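Local coordinates for protein dehydroquinate synthase (Thermus thermophilus, PDB 1UJN) that probably catalyses the conversion of 3-deoxy-D-arabino-heptulosonate 7-phosphate to 3-dehydroquinate in the shikimate pathway, using NAD and a zinc or cobalt ion, at residues Leu187-Glu190 with Asp191-Pro194; Pro197-Glu200 with Ala201-Arg205; Pro324-Glu327 with Gly328-Arg331. One frame throughout, in Å; residues are numbered along the deposited sequence.

Contact 1 (Leu187-Glu190 with Asp191-Pro194); sequences LKVE and DLTP
L192 N donates to V189 O at 2.8 Å. The N-H...O angle is 144°, and the donor stands 47° above the plane of the V189 carbonyl, not on a lone pair. The two apolar side chains also meet. V189 CB lies 4.1 Å from L192 CD1, and V189 CG1 touches the same methyl. The same branch of L192 also rests against the backbone of V189. The bond closes a type I beta turn from V189 to L192, with E190 and D191 at its corners. The turn belongs to the loop between helices 164-181 and 199-216. Its two apolar side chains face inward: V189 meets W280 of helix 271-281, L192 meets L171 of helix 164-181, and both touch F202. The other face of the turn is polar and exposed. D191 CG sits between its own backbone N and carbonyl carbon (chi1 61°), which swings the carboxylate back to K188. The two charged ends do not touch directly. A water takes a hydrogen bond from K188 NZ at 2.8 Å and gives one to D191 OD1 at 2.7 Å. The aliphatic part of the lysine also passes the acid, with K188 CG 4.1 Å from D191 OD1. D191 OD2 is taken by a salt bridge to R198 NE. The water on OD1 and the salt bridge on OD2 together probably fix the carboxylate's rotation. The guanidinium of R198 also reaches K188 O through NH2. A second water donates to E190 O at 3.3 Å and to L192 O, joining the two carbonyls across the corner.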
loop_
_atom_site.group_PDB
_atom_site.type_symbol
_atom_site.label_atom_id
_atom_site.label_comp_id
_atom_site.label_asym_id
_atom_site.label_seq_id
_atom_site.Cartn_x
_atom_site.Cartn_y
_atom_site.Cartn_z
ATOM N N LEU A 187 -6.829 34.691 -5.241
ATOM C CA LEU A 187 -5.595 35.467 -5.321
ATOM C C LEU A 187 -5.608 36.572 -4.265
ATOM O O LEU A 187 -4.607 37.251 -4.048
ATOM C CB LEU A 187 -5.441 36.086 -6.717
ATOM C CG LEU A 187 -5.474 35.138 -7.919
ATOM C CD1 LEU A 187 -5.186 35.925 -9.193
ATOM C CD2 LEU A 187 -4.447 34.023 -7.744
ATOM N N LYS A 188 -6.749 36.733 -3.606
ATOM C CA LYS A 188 -6.936 37.754 -2.577
ATOM C C LYS A 188 -6.649 37.165 -1.192
ATOM O O LYS A 188 -7.526 36.554 -0.577
ATOM C CB LYS A 188 -8.378 38.270 -2.654
ATOM C CG LYS A 188 -8.752 39.357 -1.657
ATOM C CD LYS A 188 -10.235 39.696 -1.800
ATOM C CE LYS A 188 -10.675 40.798 -0.841
ATOM N NZ LYS A 188 -10.076 42.120 -1.181
ATOM N N VAL A 189 -5.426 37.374 -0.700
ATOM C CA VAL A 189 -5.007 36.826 0.591
ATOM C C VAL A 189 -4.411 37.824 1.592
ATOM O O VAL A 189 -4.368 37.548 2.793
ATOM C CB VAL A 189 -3.954 35.713 0.386
ATOM C CG1 VAL A 189 -4.500 34.627 -0.537
ATOM C CG2 VAL A 189 -2.681 36.310 -0.194
ATOM N N GLU A 190 -3.953 38.973 1.099
ATOM C CA GLU A 190 -3.320 39.992 1.943
ATOM C C GLU A 190 -3.965 40.300 3.295
ATOM O O GLU A 190 -3.269 40.647 4.247
ATOM C CB GLU A 190 -3.167 41.297 1.155
ATOM C CG GLU A 190 -2.345 41.162 -0.114
ATOM C CD GLU A 190 -2.084 42.499 -0.791
ATOM O OE1 GLU A 190 -3.058 43.231 -1.076
ATOM O OE2 GLU A 190 -0.902 42.816 -1.042
ATOM N N ASP A 191 -5.285 40.171 3.388
ATOM C CA ASP A 191 -5.996 40.476 4.629
ATOM C C ASP A 191 -6.254 39.274 5.529
ATOM O O ASP A 191 -6.564 39.428 6.713
ATOM C CB ASP A 191 -7.345 41.115 4.303
ATOM C CG ASP A 191 -8.237 40.193 3.491
ATOM O OD1 ASP A 191 -7.890 39.920 2.323
ATOM O OD2 ASP A 191 -9.274 39.738 4.022
ATOM N N LEU A 192 -6.136 38.079 4.964
ATOM C CA LEU A 192 -6.401 36.852 5.701
ATOM C C LEU A 192 -5.527 36.580 6.918
ATOM O O LEU A 192 -4.310 36.746 6.880
ATOM C CB LEU A 192 -6.321 35.653 4.747
ATOM C CG LEU A 192 -7.363 35.588 3.625
ATOM C CD1 LEU A 192 -7.056 34.400 2.719
ATOM C CD2 LEU A 192 -8.761 35.462 4.219
ATOM N N THR A 193 -6.172 36.152 7.997
ATOM C CA THR A 193 -5.498 35.799 9.240
ATOM C C THR A 193 -6.341 34.691 9.860
ATOM O O THR A 193 -7.483 34.473 9.453
ATOM C CB THR A 193 -5.432 36.980 10.244
ATOM O OG1 THR A 193 -6.707 37.147 10.875
ATOM C CG2 THR A 193 -5.039 38.271 9.534
ATOM N N PRO A 194 -5.790 33.970 10.850
ATOM C CA PRO A 194 -6.546 32.893 11.490
ATOM C C PRO A 194 -7.909 33.351 11.999
ATOM O O PRO A 194 -8.821 32.542 12.162
ATOM C CB PRO A 194 -5.622 32.453 12.619
ATOM C CG PRO A 194 -4.261 32.669 12.022
ATOM C CD PRO A 194 -4.411 34.024 11.368
HETATM O O HOH W 1 -7.843 41.858 0.442
HETATM O O HOH W 2 -2.581 38.484 6.585
#

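Contact 2 (Pro197-Glu200 with Ala201-Arg205); sequences PRLE and AFLAR
L203 N to L199 O is a nearly straight backbone hydrogen bond of 2.8 Å, with an N-H...O angle of 171°. Two more i to i+4 bonds flank it in the first turns of helix 199-216. F202 N donates to R198 O at 3.1 Å, in the carbonyl plane. A204 N donates to E200 O at 3.0 Å. A water spans the helix start: A201 N donates to it at 2.7 Å, and it donates a longer bond to P197 O. The apolar contact is between L199 and L203, one turn apart. L199 CG is 3.8 Å from L203 CD1, and L199 CD1 packs on L203 CG. The two side chains cross obliquely in van der Waals contact. Between a charged and an aromatic side chain, R198 brings NH1 within 4.0 Å of F202 CD1. The guanidinium and ring planes stand 84° apart. F202 has CG anti to its backbone N (chi1 -180°), and the ring runs off the helix side beside the arginine. The main polar partner of R198 is D191 in the preceding loop. On the buried side, L199 leans on F167 of helix 164-181, and F202 packs against L171 and A174 of the same helix. E200 OE1 accepts from M1 N and from Q2 NE2, at the start of strand 2-6.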
loop_
_atom_site.group_PDB
_atom_site.type_symbol
_atom_site.label_atom_id
_atom_site.label_comp_id
_atom_site.label_asym_id
_atom_site.label_seq_id
_atom_site.Cartn_x
_atom_site.Cartn_y
_atom_site.Cartn_z
ATOM N N PRO A 197 -12.961 36.567 9.432
ATOM C CA PRO A 197 -14.282 35.940 9.336
ATOM C C PRO A 197 -14.581 35.352 7.958
ATOM O O PRO A 197 -15.443 34.488 7.823
ATOM C CB PRO A 197 -15.233 37.078 9.712
ATOM C CG PRO A 197 -14.494 38.298 9.261
ATOM C CD PRO A 197 -13.081 38.009 9.712
ATOM N N ARG A 198 -13.863 35.812 6.937
ATOM C CA ARG A 198 -14.079 35.312 5.584
ATOM C C ARG A 198 -13.156 34.133 5.259
ATOM O O ARG A 198 -13.185 33.599 4.149
ATOM C CB ARG A 198 -13.866 36.436 4.564
ATOM C CG ARG A 198 -12.412 36.754 4.244
ATOM C CD ARG A 198 -12.324 37.966 3.325
ATOM N NE ARG A 198 -10.995 38.154 2.748
ATOM C CZ ARG A 198 -10.525 37.473 1.708
ATOM N NH1 ARG A 198 -11.274 36.547 1.116
ATOM N NH2 ARG A 198 -9.308 37.724 1.251
ATOM N N LEU A 199 -12.350 33.721 6.233
ATOM C CA LEU A 199 -11.418 32.613 6.027
ATOM C C LEU A 199 -12.115 31.307 5.649
ATOM O O LEU A 199 -11.691 30.618 4.720
ATOM C CB LEU A 199 -10.565 32.385 7.278
ATOM C CG LEU A 199 -9.541 31.246 7.165
ATOM C CD1 LEU A 199 -8.551 31.555 6.056
ATOM C CD2 LEU A 199 -8.803 31.070 8.491
ATOM N N GLU A 200 -13.180 30.961 6.366
ATOM C CA GLU A 200 -13.898 29.720 6.076
ATOM C C GLU A 200 -14.274 29.599 4.601
ATOM O O GLU A 200 -13.993 28.584 3.964
ATOM C CB GLU A 200 -15.160 29.615 6.945
ATOM C CG GLU A 200 -16.118 28.516 6.512
ATOM C CD GLU A 200 -17.325 28.375 7.427
ATOM O OE1 GLU A 200 -18.404 27.991 6.930
ATOM O OE2 GLU A 200 -17.196 28.629 8.642
ATOM N N ALA A 201 -14.907 30.635 4.058
ATOM C CA ALA A 201 -15.317 30.625 2.655
ATOM C C ALA A 201 -14.114 30.557 1.713
ATOM O O ALA A 201 -14.174 29.913 0.659
ATOM C CB ALA A 201 -16.155 31.869 2.348
ATOM N N PHE A 202 -13.028 31.227 2.087
ATOM C CA PHE A 202 -11.822 31.228 1.266
ATOM C C PHE A 202 -11.230 29.817 1.201
ATOM O O PHE A 202 -10.897 29.324 0.123
ATOM C CB PHE A 202 -10.773 32.183 1.845
ATOM C CG PHE A 202 -9.501 32.239 1.040
ATOM C CD1 PHE A 202 -9.354 33.161 0.008
ATOM C CD2 PHE A 202 -8.469 31.340 1.289
ATOM C CE1 PHE A 202 -8.196 33.189 -0.768
ATOM C CE2 PHE A 202 -7.307 31.357 0.518
ATOM C CZ PHE A 202 -7.169 32.281 -0.513
ATOM N N LEU A 203 -11.095 29.173 2.354
ATOM C CA LEU A 203 -10.531 27.820 2.388
ATOM C C LEU A 203 -11.400 26.814 1.645
ATOM O O LEU A 203 -10.888 25.944 0.927
ATOM C CB LEU A 203 -10.301 27.373 3.837
ATOM C CG LEU A 203 -9.136 28.087 4.542
ATOM C CD1 LEU A 203 -9.059 27.657 5.995
ATOM C CD2 LEU A 203 -7.826 27.776 3.829
ATOM N N ALA A 204 -12.712 26.932 1.807
ATOM C CA ALA A 204 -13.637 26.033 1.123
ATOM C C ALA A 204 -13.490 26.225 -0.377
ATOM O O ALA A 204 -13.535 25.264 -1.145
ATOM C CB ALA A 204 -15.066 26.322 1.553
ATOM N N ARG A 205 -13.308 27.471 -0.800
ATOM C CA ARG A 205 -13.147 27.745 -2.219
ATOM C C ARG A 205 -11.840 27.128 -2.722
ATOM O O ARG A 205 -11.788 26.565 -3.817
ATOM C CB ARG A 205 -13.154 29.258 -2.477
ATOM C CG ARG A 205 -12.972 29.626 -3.939
ATOM C CD ARG A 205 -13.082 31.130 -4.157
ATOM N NE ARG A 205 -14.466 31.587 -4.097
ATOM C CZ ARG A 205 -15.371 31.379 -5.051
ATOM N NH1 ARG A 205 -15.048 30.719 -6.157
ATOM N NH2 ARG A 205 -16.608 31.826 -4.896
HETATM O O HOH W 3 -16.355 32.499 5.453
#

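Contact 3 (Pro324-Glu327 with Gly328-Arg331); sequences PLPE and GLLR
L325 and L330 form the tight part of this contact. Their side chains cross at about a right angle. L330 CD2 sits 3.6 Å from L325 CD1 and 3.8 Å from L325 CB, so this methyl rests against both atoms. L330 CG lies anti to its carbonyl carbon (chi1 -57°), which turns the isobutyl group back toward L325, the residue before the N-cap. L329 adds a looser apolar touch: its CD1 is 4.1 Å from L325 CD2 and also meets the P326 ring. L261 of helix 247-264 covers all three leucines, and F291 and W311 close over L330. An alanine in place of L330 would probably open a gap beside F291 and W311 and take away the methyl that meets L325 CD1. The solvent side is polar and less compact. E327 and R331 run side by side, one turn apart, and R331 NH2 makes a salt bridge of 3.3 Å to E327 OE1. The oxygen is met on its anti side, 26° out of the carboxylate plane. This bond is long, and the stronger partner of R331 is E292, bridged through NH1. The acid in the first turn probably also suits the positive end of the helix dipole. The backbone joins the two sides. P326 O accepts from L329 N at 2.8 Å, well above the carbonyl plane, and from L330 N at 3.2 Å, in it. R331 N donates to E327 O at 2.8 Å. P326 is the N-cap of helix 327-342, and the L325-L330 pair, spanning it, matches a hydrophobic staple.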
loop_
_atom_site.group_PDB
_atom_site.type_symbol
_atom_site.label_atom_id
_atom_site.label_comp_id
_atom_site.label_asym_id
_atom_site.label_seq_id
_atom_site.Cartn_x
_atom_site.Cartn_y
_atom_site.Cartn_z
ATOM N N PRO A 324 8.190 22.049 -22.828
ATOM C CA PRO A 324 9.625 22.254 -22.611
ATOM C C PRO A 324 9.976 23.661 -23.089
ATOM O O PRO A 324 9.252 24.242 -23.901
ATOM C CB PRO A 324 10.258 21.173 -23.480
ATOM C CG PRO A 324 9.319 21.117 -24.649
ATOM C CD PRO A 324 7.960 21.141 -23.968
ATOM N N LEU A 325 11.080 24.210 -22.599
ATOM C CA LEU A 325 11.473 25.555 -22.996
ATOM C C LEU A 325 12.946 25.644 -23.371
ATOM O O LEU A 325 13.783 24.942 -22.804
ATOM C CB LEU A 325 11.176 26.537 -21.855
ATOM C CG LEU A 325 9.712 26.649 -21.413
ATOM C CD1 LEU A 325 9.627 27.393 -20.089
ATOM C CD2 LEU A 325 8.904 27.356 -22.488
ATOM N N PRO A 326 13.282 26.504 -24.346
ATOM C CA PRO A 326 14.683 26.647 -24.752
ATOM C C PRO A 326 15.481 27.107 -23.533
ATOM O O PRO A 326 15.043 28.003 -22.808
ATOM C CB PRO A 326 14.622 27.725 -25.834
ATOM C CG PRO A 326 13.255 27.544 -26.422
ATOM C CD PRO A 326 12.403 27.333 -25.191
ATOM N N GLU A 327 16.638 26.496 -23.297
ATOM C CA GLU A 327 17.460 26.869 -22.153
ATOM C C GLU A 327 17.686 28.377 -22.117
ATOM O O GLU A 327 17.769 28.977 -21.043
ATOM C CB GLU A 327 18.809 26.148 -22.203
ATOM C CG GLU A 327 19.760 26.543 -21.077
ATOM C CD GLU A 327 21.077 25.788 -21.128
ATOM O OE1 GLU A 327 21.966 26.082 -20.297
ATOM O OE2 GLU A 327 21.223 24.901 -21.994
ATOM N N GLY A 328 17.783 28.985 -23.296
ATOM C CA GLY A 328 17.995 30.418 -23.375
ATOM C C GLY A 328 16.877 31.210 -22.725
ATOM O O GLY A 328 17.113 32.278 -22.160
ATOM N N LEU A 329 15.658 30.686 -22.811
ATOM C CA LEU A 329 14.491 31.337 -22.225
ATOM C C LEU A 329 14.526 31.171 -20.706
ATOM O O LEU A 329 14.256 32.114 -19.960
ATOM C CB LEU A 329 13.212 30.719 -22.795
ATOM C CG LEU A 329 11.869 31.406 -22.525
ATOM C CD1 LEU A 329 10.827 30.857 -23.486
ATOM C CD2 LEU A 329 11.437 31.188 -21.084
ATOM N N LEU A 330 14.863 29.967 -20.255
ATOM C CA LEU A 330 14.945 29.683 -18.828
ATOM C C LEU A 330 16.055 30.520 -18.199
ATOM O O LEU A 330 15.901 31.063 -17.104
ATOM C CB LEU A 330 15.236 28.199 -18.604
ATOM C CG LEU A 330 14.254 27.200 -19.225
ATOM C CD1 LEU A 330 14.816 25.795 -19.079
ATOM C CD2 LEU A 330 12.888 27.315 -18.556
ATOM N N ARG A 331 17.175 30.620 -18.905
ATOM C CA ARG A 331 18.310 31.382 -18.430
ATOM C C ARG A 331 17.925 32.844 -18.275
ATOM O O ARG A 331 18.230 33.492 -17.283
ATOM C CB ARG A 331 19.439 31.244 -19.452
ATOM C CG ARG A 331 20.795 31.652 -18.876
ATOM C CD ARG A 331 21.933 31.445 -19.883
ATOM N NE ARG A 331 22.377 30.049 -19.880
ATOM C CZ ARG A 331 23.355 29.715 -19.017
ATOM N NH1 ARG A 331 23.874 30.628 -18.215
ATOM N NH2 ARG A 331 23.789 28.452 -18.968
#

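In the fold
Contacts 1 and 2 are neighbours, their centres 10 Å apart. The turn of contact 1 folds against the start of helix 199-216 in contact 2. Besides the D191-R198 salt bridge, F202 packs against the turn, with its CZ 3.6 Å from V189 CG1 and its CE1 3.4 Å from K188 O. Both contacts lie within about 10 Å of residues predicted to bind the metal or NAD, without being among them. The side chains of V189 and F202 are about 10 Å and 9 Å from that of E173, a predicted zinc ligand. The side chain of L203 is about 9 Å from that of T119, predicted to bind NAD. Contact 3 is remote: its centre is 34 Å from that of contact 1 and 38 Å from that of contact 2.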